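Local coordinates for protein methyltransferase (Streptococcus mutans, PDB 2B78) that is of unproven function but probably binds RNA and transfers a methyl group from S-adenosyl-L-methionine, at residues 34-39 with 47-52; 94-99 with 174-179; 148-153 with 185-190. All blocks are in the same frame, centred on the assembly; numbering follows the deposited sequence.

Interaction 1: residues 34-39 with 47-52; sequences QVVQLY and GTAYLS
Val-36 and Ala-49 face each other as an antiparallel hydrogen-bonded pair, and their two reciprocal bonds are the heart of this beta hairpin between strands 34-39 and 45-54. Val-36 N donates to Ala-49 O over 2.7 Å with an N-H...O angle of 168°; the return bond, from Ala-49 N to Val-36 O, spans 3.0 Å. Two further sound bonds extend the ladder in either direction: Leu-51 N donates to Gln-34 O, and Leu-38 N to Gly-47 O. Between these pairs, at the non-hydrogen-bonded positions, Val-35 and Gln-37 turn their CA hydrogens to Ala-49 O and Gly-47 O.

The side chains then sort onto two faces. On one, the small CB of Ala-49 receives the tip of Leu-38, CD1 lying 3.8 Å away, while CG1 of Val-36 meets CD1 of Leu-51 at 4.0 Å, the two side chains crossing at about a right angle. On the other face, CG1 of Val-35 stands anti to its own backbone N (chi1 176°), which carries the methyl over to CG2 of Thr-48, 3.8 Å off. The Thr-48 hydroxyl is engaged elsewhere, with Lys-65 O.

Within the PUA-like domain, strand 2-5 runs parallel to 34-39 on its outer flank, and Ile-2 and Leu-4 cover Val-36 and Leu-38. The Val-35 face looks instead to helix 126-130: Phe-127 touches Val-35 and stacks on the ring of Tyr-50, whose hydroxyl is bonded to Gly-108 O and Asn-125.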
loop_
_atom_site.group_PDB
_atom_site.type_symbol
_atom_site.label_atom_id
_atom_site.label_comp_id
_atom_site.label_asym_id
_atom_site.label_seq_id
_atom_site.Cartn_x
_atom_site.Cartn_y
_atom_site.Cartn_z
ATOM N N GLN A 34 -20.156 -11.800 -12.000
ATOM C CA GLN A 34 -20.692 -11.691 -13.347
ATOM C C GLN A 34 -20.786 -10.221 -13.702
ATOM O O GLN A 34 -20.769 -9.357 -12.818
ATOM C CB GLN A 34 -22.080 -12.336 -13.428
ATOM C CG GLN A 34 -23.111 -11.748 -12.467
ATOM C CD GLN A 34 -24.455 -12.461 -12.529
ATOM O OE1 GLN A 34 -25.159 -12.413 -13.542
ATOM N NE2 GLN A 34 -24.814 -13.133 -11.442
ATOM N N VAL A 35 -20.860 -9.940 -14.996
ATOM C CA VAL A 35 -20.992 -8.571 -15.469
ATOM C C VAL A 35 -22.478 -8.240 -15.395
ATOM O O VAL A 35 -23.320 -9.095 -15.679
ATOM C CB VAL A 35 -20.507 -8.439 -16.930
ATOM C CG1 VAL A 35 -20.744 -7.026 -17.438
ATOM C CG2 VAL A 35 -19.026 -8.786 -17.015
ATOM N N VAL A 36 -22.808 -7.021 -14.984
ATOM C CA VAL A 36 -24.205 -6.618 -14.899
ATOM C C VAL A 36 -24.337 -5.217 -15.459
ATOM O O VAL A 36 -23.335 -4.559 -15.750
ATOM C CB VAL A 36 -24.726 -6.620 -13.437
ATOM C CG1 VAL A 36 -24.570 -8.013 -12.823
ATOM C CG2 VAL A 36 -23.976 -5.577 -12.603
ATOM N N GLN A 37 -25.577 -4.778 -15.639
ATOM C CA GLN A 37 -25.840 -3.437 -16.124
ATOM C C GLN A 37 -26.609 -2.764 -15.008
ATOM O O GLN A 37 -27.638 -3.273 -14.560
ATOM C CB GLN A 37 -26.693 -3.459 -17.388
ATOM C CG GLN A 37 -26.071 -4.199 -18.555
ATOM C CD GLN A 37 -26.882 -4.020 -19.823
ATOM O OE1 GLN A 37 -28.099 -4.239 -19.832
ATOM N NE2 GLN A 37 -26.216 -3.616 -20.903
ATOM N N LEU A 38 -26.099 -1.628 -14.552
ATOM C CA LEU A 38 -26.729 -0.884 -13.471
ATOM C C LEU A 38 -27.754 0.106 -13.995
ATOM O O LEU A 38 -27.481 0.843 -14.944
ATOM C CB LEU A 38 -25.666 -0.128 -12.681
ATOM C CG LEU A 38 -24.501 -0.993 -12.197
ATOM C CD1 LEU A 38 -23.509 -0.133 -11.437
ATOM C CD2 LEU A 38 -25.034 -2.116 -11.317
ATOM N N TYR A 39 -28.921 0.124 -13.356
ATOM C CA TYR A 39 -30.013 1.024 -13.724
ATOM C C TYR A 39 -30.572 1.731 -12.484
ATOM O O TYR A 39 -30.560 1.173 -11.385
ATOM C CB TYR A 39 -31.144 0.233 -14.389
ATOM C CG TYR A 39 -30.921 -0.072 -15.852
ATOM C CD1 TYR A 39 -31.431 0.767 -16.840
ATOM C CD2 TYR A 39 -30.193 -1.195 -16.250
ATOM C CE1 TYR A 39 -31.224 0.491 -18.198
ATOM C CE2 TYR A 39 -29.980 -1.476 -17.600
ATOM C CZ TYR A 39 -30.499 -0.627 -18.566
ATOM O OH TYR A 39 -30.289 -0.895 -19.899
ATOM N N GLY A 47 -24.641 2.321 -16.292
ATOM C CA GLY A 47 -23.336 1.788 -16.646
ATOM C C GLY A 47 -23.155 0.291 -16.582
ATOM O O GLY A 47 -24.045 -0.450 -16.159
ATOM N N THR A 48 -21.975 -0.148 -17.010
ATOM C CA THR A 48 -21.607 -1.559 -17.015
ATOM C C THR A 48 -20.754 -1.796 -15.781
ATOM O O THR A 48 -19.915 -0.965 -15.447
ATOM C CB THR A 48 -20.789 -1.899 -18.285
ATOM O OG1 THR A 48 -21.587 -1.636 -19.447
ATOM C CG2 THR A 48 -20.364 -3.369 -18.287
ATOM N N ALA A 49 -20.968 -2.914 -15.096
ATOM C CA ALA A 49 -20.196 -3.213 -13.895
ATOM C C ALA A 49 -20.025 -4.712 -13.712
ATOM O O ALA A 49 -20.624 -5.504 -14.436
ATOM C CB ALA A 49 -20.899 -2.623 -12.674
ATOM N N TYR A 50 -19.194 -5.103 -12.750
ATOM C CA TYR A 50 -19.021 -6.519 -12.469
ATOM C C TYR A 50 -19.145 -6.730 -10.968
ATOM O O TYR A 50 -18.768 -5.868 -10.169
ATOM C CB TYR A 50 -17.678 -7.054 -13.014
ATOM C CG TYR A 50 -16.424 -6.790 -12.195
ATOM C CD1 TYR A 50 -16.193 -7.450 -10.988
ATOM C CD2 TYR A 50 -15.438 -5.919 -12.663
ATOM C CE1 TYR A 50 -15.009 -7.251 -10.266
ATOM C CE2 TYR A 50 -14.244 -5.715 -11.951
ATOM C CZ TYR A 50 -14.038 -6.384 -10.757
ATOM O OH TYR A 50 -12.864 -6.206 -10.059
ATOM N N LEU A 51 -19.709 -7.871 -10.592
ATOM C CA LEU A 51 -19.893 -8.199 -9.192
ATOM C C LEU A 51 -18.904 -9.258 -8.742
ATOM O O LEU A 51 -18.632 -10.211 -9.461
ATOM C CB LEU A 51 -21.315 -8.714 -8.943
ATOM C CG LEU A 51 -22.485 -7.794 -9.296
ATOM C CD1 LEU A 51 -23.795 -8.495 -8.963
ATOM C CD2 LEU A 51 -22.365 -6.489 -8.521
ATOM N N SER A 52 -18.371 -9.069 -7.542
ATOM C CA SER A 52 -17.445 -10.010 -6.938
ATOM C C SER A 52 -17.129 -9.448 -5.570
ATOM O O SER A 52 -16.923 -8.244 -5.416
ATOM C CB SER A 52 -16.166 -10.146 -7.770
ATOM O OG SER A 52 -15.369 -11.218 -7.284
#

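Interaction 2: residues 94-99 with 174-179; sequences TTAYRL and FLILEN
Leu-177 O accepts the shortest direct hydrogen bond of this contact, from Thr-95 N at 2.7 Å, with the donor tilted 31° from the carbonyl plane. The same carbonyl also lies 3.2 Å from Thr-94 CA, a CA-H...O contact, so two successive residues converge on one oxygen. The motif involved is the two-stranded antiparallel hairpin 174-178 with 181-185, whose first strand is met here by the chain leading into strand 96-101 of a separate mixed sheet. The two do not pair as strands; threonine hydroxyls take over much of the work of a beta ladder.

Thr-95 uses its side chain as well as its backbone: OG1, placed between its own N and carbonyl carbon by a chi1 of 64°, accepts the N-H of Leu-177 at 3.0 Å. Leu-177 is thereby held at both N and O by a single residue. Thr-94 OG1 accepts in turn from Asn-179 N, at 3.1 Å and almost straight (176°), just past the end of the strand.

Next along the chain, CB of Ala-96 points toward Ile-176 and packs against its CD1 at 3.7 Å, while Ala-96 N is buried without a hydrogen-bonding partner in the model. Helix 200-210 borders the polar side, where Arg-203 forms a salt bridge with Glu-178 OE1. The other carboxylate oxygen of Glu-178, OE2, accepts a hydrogen bond from a water 2.7 Å away, which also donates to Ala-96 O.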
loop_
_atom_site.group_PDB
_atom_site.type_symbol
_atom_site.label_atom_id
_atom_site.label_comp_id
_atom_site.label_asym_id
_atom_site.label_seq_id
_atom_site.Cartn_x
_atom_site.Cartn_y
_atom_site.Cartn_z
ATOM N N THR A 94 14.408 5.222 -9.681
ATOM C CA THR A 94 13.388 4.353 -9.090
ATOM C C THR A 94 12.974 3.325 -10.128
ATOM O O THR A 94 12.332 3.668 -11.116
ATOM C CB THR A 94 12.160 5.168 -8.675
ATOM O OG1 THR A 94 12.500 5.977 -7.545
ATOM C CG2 THR A 94 10.991 4.241 -8.321
ATOM N N THR A 95 13.331 2.063 -9.901
ATOM C CA THR A 95 13.017 1.018 -10.861
ATOM C C THR A 95 11.881 0.109 -10.421
ATOM O O THR A 95 11.571 -0.878 -11.087
ATOM C CB THR A 95 14.265 0.163 -11.173
ATOM O OG1 THR A 95 14.694 -0.534 -9.994
ATOM C CG2 THR A 95 15.393 1.056 -11.665
ATOM N N ALA A 96 11.248 0.448 -9.306
ATOM C CA ALA A 96 10.122 -0.338 -8.825
ATOM C C ALA A 96 9.036 0.657 -8.454
ATOM O O ALA A 96 9.257 1.530 -7.623
ATOM C CB ALA A 96 10.525 -1.186 -7.605
ATOM N N TYR A 97 7.875 0.537 -9.090
ATOM C CA TYR A 97 6.753 1.430 -8.824
ATOM C C TYR A 97 5.476 0.780 -9.327
ATOM O O TYR A 97 5.525 -0.252 -10.000
ATOM C CB TYR A 97 6.978 2.791 -9.497
ATOM C CG TYR A 97 7.171 2.732 -11.001
ATOM C CD1 TYR A 97 6.100 2.930 -11.871
ATOM C CD2 TYR A 97 8.428 2.464 -11.555
ATOM C CE1 TYR A 97 6.275 2.867 -13.251
ATOM C CE2 TYR A 97 8.611 2.394 -12.938
ATOM C CZ TYR A 97 7.531 2.596 -13.775
ATOM O OH TYR A 97 7.704 2.514 -15.141
ATOM N N ARG A 98 4.326 1.364 -9.011
ATOM C CA ARG A 98 3.063 0.767 -9.441
ATOM C C ARG A 98 2.607 1.185 -10.841
ATOM O O ARG A 98 2.558 2.373 -11.157
ATOM C CB ARG A 98 1.963 1.067 -8.422
ATOM C CG ARG A 98 0.578 0.576 -8.844
ATOM C CD ARG A 98 -0.285 0.226 -7.645
ATOM N NE ARG A 98 0.238 -0.939 -6.938
ATOM C CZ ARG A 98 -0.372 -1.537 -5.920
ATOM N NH1 ARG A 98 -1.537 -1.086 -5.478
ATOM N NH2 ARG A 98 0.192 -2.589 -5.343
ATOM N N LEU A 99 2.254 0.196 -11.663
ATOM C CA LEU A 99 1.797 0.437 -13.036
ATOM C C LEU A 99 0.281 0.594 -13.167
ATOM O O LEU A 99 -0.204 1.304 -14.057
ATOM C CB LEU A 99 2.258 -0.712 -13.946
ATOM C CG LEU A 99 3.763 -0.964 -14.087
ATOM C CD1 LEU A 99 3.996 -2.152 -15.028
ATOM C CD2 LEU A 99 4.461 0.281 -14.636
ATOM N N PHE A 174 16.196 -10.237 -5.245
ATOM C CA PHE A 174 17.037 -9.361 -6.049
ATOM C C PHE A 174 16.858 -7.917 -5.599
ATOM O O PHE A 174 15.950 -7.614 -4.825
ATOM C CB PHE A 174 16.702 -9.515 -7.543
ATOM C CG PHE A 174 15.269 -9.180 -7.898
ATOM C CD1 PHE A 174 14.905 -7.878 -8.244
ATOM C CD2 PHE A 174 14.288 -10.165 -7.875
ATOM C CE1 PHE A 174 13.570 -7.560 -8.564
ATOM C CE2 PHE A 174 12.955 -9.867 -8.193
ATOM C CZ PHE A 174 12.595 -8.567 -8.537
ATOM N N LEU A 175 17.720 -7.029 -6.083
ATOM C CA LEU A 175 17.660 -5.625 -5.705
ATOM C C LEU A 175 16.968 -4.752 -6.741
ATOM O O LEU A 175 16.981 -5.052 -7.940
ATOM C CB LEU A 175 19.072 -5.077 -5.497
ATOM C CG LEU A 175 20.013 -5.749 -4.495
ATOM C CD1 LEU A 175 21.415 -5.140 -4.635
ATOM C CD2 LEU A 175 19.479 -5.586 -3.089
ATOM N N ILE A 176 16.332 -3.687 -6.259
ATOM C CA ILE A 176 15.704 -2.698 -7.124
ATOM C C ILE A 176 16.198 -1.378 -6.556
ATOM O O ILE A 176 16.845 -1.361 -5.494
ATOM C CB ILE A 176 14.142 -2.776 -7.119
ATOM C CG1 ILE A 176 13.578 -2.649 -5.704
ATOM C CG2 ILE A 176 13.686 -4.096 -7.769
ATOM C CD1 ILE A 176 13.385 -1.213 -5.243
ATOM N N LEU A 177 15.943 -0.282 -7.264
ATOM C CA LEU A 177 16.379 1.020 -6.805
ATOM C C LEU A 177 15.146 1.870 -6.559
ATOM O O LEU A 177 14.166 1.779 -7.307
ATOM C CB LEU A 177 17.253 1.686 -7.873
ATOM C CG LEU A 177 18.344 2.670 -7.445
ATOM C CD1 LEU A 177 19.497 1.897 -6.817
ATOM C CD2 LEU A 177 18.844 3.448 -8.661
ATOM N N GLU A 178 15.187 2.675 -5.498
ATOM C CA GLU A 178 14.087 3.585 -5.170
ATOM C C GLU A 178 14.712 4.830 -4.566
ATOM O O GLU A 178 15.413 4.748 -3.555
ATOM C CB GLU A 178 13.122 2.968 -4.155
ATOM C CG GLU A 178 11.818 3.763 -3.993
ATOM C CD GLU A 178 11.030 3.359 -2.756
ATOM O OE1 GLU A 178 11.459 3.712 -1.635
ATOM O OE2 GLU A 178 9.983 2.693 -2.902
ATOM N N ASN A 179 14.453 5.981 -5.186
ATOM C CA ASN A 179 15.017 7.243 -4.727
ATOM C C ASN A 179 16.533 7.156 -4.809
ATOM O O ASN A 179 17.247 7.826 -4.067
ATOM C CB ASN A 179 14.595 7.522 -3.286
ATOM C CG ASN A 179 13.108 7.752 -3.145
ATOM O OD1 ASN A 179 12.481 7.256 -2.203
ATOM N ND2 ASN A 179 12.532 8.515 -4.066
HETATM O O HOH W 1 8.723 2.845 -5.325
#

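Interaction 3: residues 148-153 with 185-190; sequences GAYEKI and VFLNDG
The ring of Tyr-150 receives CB of Leu-187 over one face, while CB of Asn-188 comes to it obliquely, 3.7 Å from CE1. Leu-187 also brings its CD1 to within 3.9 Å of CD2 of the ring, its side chain crossing that of the tyrosine at about a right angle. The amide plane of Asn-188 is turned 42° from the ring plane. The tyrosine hydroxyl is fixed separately, by Glu-169 and the backbone N of Ala-170, and His-164 meets the ring edge-to-face.

Two residues along the strand, Lys-152 supplies the polar half of the contact. Its chain bends at chi2 (-60°) and then runs extended, delivering the ammonium into the irregular loop 187-190. There NZ bonds to Gly-190 O, nearly in line with that carbonyl; the modelled 2.5 Å is shorter than usual and doubtful in its exact value. The bond to Leu-187 O, 3.0 Å from NZ, is of another kind: the nitrogen sits above the carbonyl plane, 65° out of it. A water accepts from NZ at 2.8 Å and also from Asp-189 N. Ser-162 OG is a further partner of NZ and is bonded to Asn-188 OD1 as well. The positive charge would be expected to polarise the two carbonyls.

Through Tyr-150 and Lys-152, strand 148-153, between 118-123 and the edge strand 162-165, is joined to the loop that follows strand 181-185. In that loop Asp-189 forms a salt bridge with Arg-246, a residue seen to bind S-adenosyl-L-homocysteine, a ligand absent from this chain, so the contact borders the S-adenosyl-L-homocysteine site of a Rossmann-like methyltransferase.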
loop_
_atom_site.group_PDB
_atom_site.type_symbol
_atom_site.label_atom_id
_atom_site.label_comp_id
_atom_site.label_asym_id
_atom_site.label_seq_id
_atom_site.Cartn_x
_atom_site.Cartn_y
_atom_site.Cartn_z
ATOM N N GLY A 148 9.678 -11.174 -17.231
ATOM C CA GLY A 148 8.802 -12.171 -16.648
ATOM C C GLY A 148 7.759 -11.550 -15.748
ATOM O O GLY A 148 7.789 -10.341 -15.500
ATOM N N ALA A 149 6.837 -12.376 -15.255
ATOM C CA ALA A 149 5.768 -11.902 -14.386
ATOM C C ALA A 149 5.346 -12.924 -13.342
ATOM O O ALA A 149 5.436 -14.141 -13.556
ATOM C CB ALA A 149 4.552 -11.505 -15.225
ATOM N N TYR A 150 4.870 -12.400 -12.216
ATOM C CA TYR A 150 4.385 -13.190 -11.097
ATOM C C TYR A 150 3.022 -12.645 -10.714
ATOM O O TYR A 150 2.649 -11.548 -11.134
ATOM C CB TYR A 150 5.336 -13.067 -9.914
ATOM C CG TYR A 150 6.617 -13.813 -10.128
ATOM C CD1 TYR A 150 6.771 -15.122 -9.655
ATOM C CD2 TYR A 150 7.660 -13.239 -10.848
ATOM C CE1 TYR A 150 7.942 -15.838 -9.901
ATOM C CE2 TYR A 150 8.830 -13.946 -11.101
ATOM C CZ TYR A 150 8.963 -15.242 -10.625
ATOM O OH TYR A 150 10.118 -15.944 -10.888
ATOM N N GLU A 151 2.281 -13.408 -9.922
ATOM C CA GLU A 151 0.959 -12.981 -9.497
ATOM C C GLU A 151 0.677 -13.326 -8.040
ATOM O O GLU A 151 1.160 -14.337 -7.534
ATOM C CB GLU A 151 -0.112 -13.626 -10.384
ATOM C CG GLU A 151 -0.272 -15.137 -10.173
ATOM C CD GLU A 151 -1.270 -15.761 -11.132
ATOM O OE1 GLU A 151 -2.187 -15.049 -11.586
ATOM O OE2 GLU A 151 -1.145 -16.972 -11.425
ATOM N N LYS A 152 -0.103 -12.475 -7.375
ATOM C CA LYS A 152 -0.506 -12.705 -5.988
ATOM C C LYS A 152 -2.023 -12.864 -5.974
ATOM O O LYS A 152 -2.727 -12.113 -6.647
ATOM C CB LYS A 152 -0.149 -11.506 -5.089
ATOM C CG LYS A 152 1.327 -11.142 -5.013
ATOM C CD LYS A 152 2.166 -12.291 -4.488
ATOM C CE LYS A 152 3.609 -11.861 -4.280
ATOM N NZ LYS A 152 4.482 -12.998 -3.874
ATOM N N ILE A 153 -2.519 -13.849 -5.227
ATOM C CA ILE A 153 -3.954 -14.069 -5.081
ATOM C C ILE A 153 -4.319 -13.388 -3.763
ATOM O O ILE A 153 -3.882 -13.820 -2.694
ATOM C CB ILE A 153 -4.295 -15.568 -4.987
ATOM C CG1 ILE A 153 -3.865 -16.278 -6.264
ATOM C CG2 ILE A 153 -5.782 -15.760 -4.762
ATOM C CD1 ILE A 153 -4.308 -15.588 -7.521
ATOM N N VAL A 185 14.260 -7.276 -2.619
ATOM C CA VAL A 185 12.882 -7.730 -2.758
ATOM C C VAL A 185 12.796 -9.172 -3.247
ATOM O O VAL A 185 13.791 -9.766 -3.688
ATOM C CB VAL A 185 12.073 -6.821 -3.732
ATOM C CG1 VAL A 185 12.101 -5.370 -3.242
ATOM C CG2 VAL A 185 12.638 -6.916 -5.140
ATOM N N PHE A 186 11.590 -9.722 -3.171
ATOM C CA PHE A 186 11.322 -11.093 -3.588
ATOM C C PHE A 186 9.895 -11.119 -4.130
ATOM O O PHE A 186 9.000 -10.516 -3.540
ATOM C CB PHE A 186 11.514 -12.050 -2.394
ATOM C CG PHE A 186 10.968 -11.536 -1.078
ATOM C CD1 PHE A 186 9.664 -11.836 -0.676
ATOM C CD2 PHE A 186 11.766 -10.774 -0.234
ATOM C CE1 PHE A 186 9.167 -11.381 0.555
ATOM C CE2 PHE A 186 11.283 -10.311 0.998
ATOM C CZ PHE A 186 9.983 -10.616 1.392
ATOM N N LEU A 187 9.683 -11.814 -5.249
ATOM C CA LEU A 187 8.373 -11.837 -5.890
ATOM C C LEU A 187 7.542 -13.100 -5.774
ATOM O O LEU A 187 6.373 -13.098 -6.173
ATOM C CB LEU A 187 8.517 -11.506 -7.382
ATOM C CG LEU A 187 9.032 -10.118 -7.742
ATOM C CD1 LEU A 187 8.958 -9.937 -9.252
ATOM C CD2 LEU A 187 8.191 -9.064 -7.026
ATOM N N ASN A 188 8.107 -14.173 -5.231
ATOM C CA ASN A 188 7.331 -15.401 -5.149
ATOM C C ASN A 188 7.366 -16.070 -3.778
ATOM O O ASN A 188 7.375 -17.298 -3.667
ATOM C CB ASN A 188 7.803 -16.361 -6.240
ATOM C CG ASN A 188 6.804 -17.461 -6.514
ATOM O OD1 ASN A 188 5.597 -17.216 -6.563
ATOM N ND2 ASN A 188 7.299 -18.682 -6.702
ATOM N N ASP A 189 7.367 -15.253 -2.732
ATOM C CA ASP A 189 7.386 -15.763 -1.366
ATOM C C ASP A 189 6.295 -15.099 -0.521
ATOM O O ASP A 189 6.523 -14.071 0.122
ATOM C CB ASP A 189 8.771 -15.535 -0.753
ATOM C CG ASP A 189 8.828 -15.890 0.720
ATOM O OD1 ASP A 189 7.970 -16.675 1.185
ATOM O OD2 ASP A 189 9.742 -15.389 1.410
ATOM N N GLY A 190 5.101 -15.688 -0.539
ATOM C CA GLY A 190 3.995 -15.143 0.229
ATOM C C GLY A 190 3.309 -13.985 -0.470
ATOM O O GLY A 190 3.537 -13.750 -1.656
HETATM O O HOH W 2 7.025 -12.330 -2.776
#

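Interaction 1 closes before the others open along the chain, and it stands apart in space as well: its centre is about 35 Å from that of interaction 2 and 30 Å from that of interaction 3, within the sheet of the PUA-like domain. Interactions 2 and 3 interlock instead. Their segments alternate in sequence, their centres lie about 15 Å apart, and both draw on the mixed sheet containing 96-101 and 148-153. They meet at the hairpin 174-178/181-185, where Ile-176 packs on Val-185, and just after it, where Leu-187 packs on Phe-174. One linked pair therefore ties this sheet to that hairpin and the loop after it, while the hairpin of 34-39 belongs to the N-terminal domain.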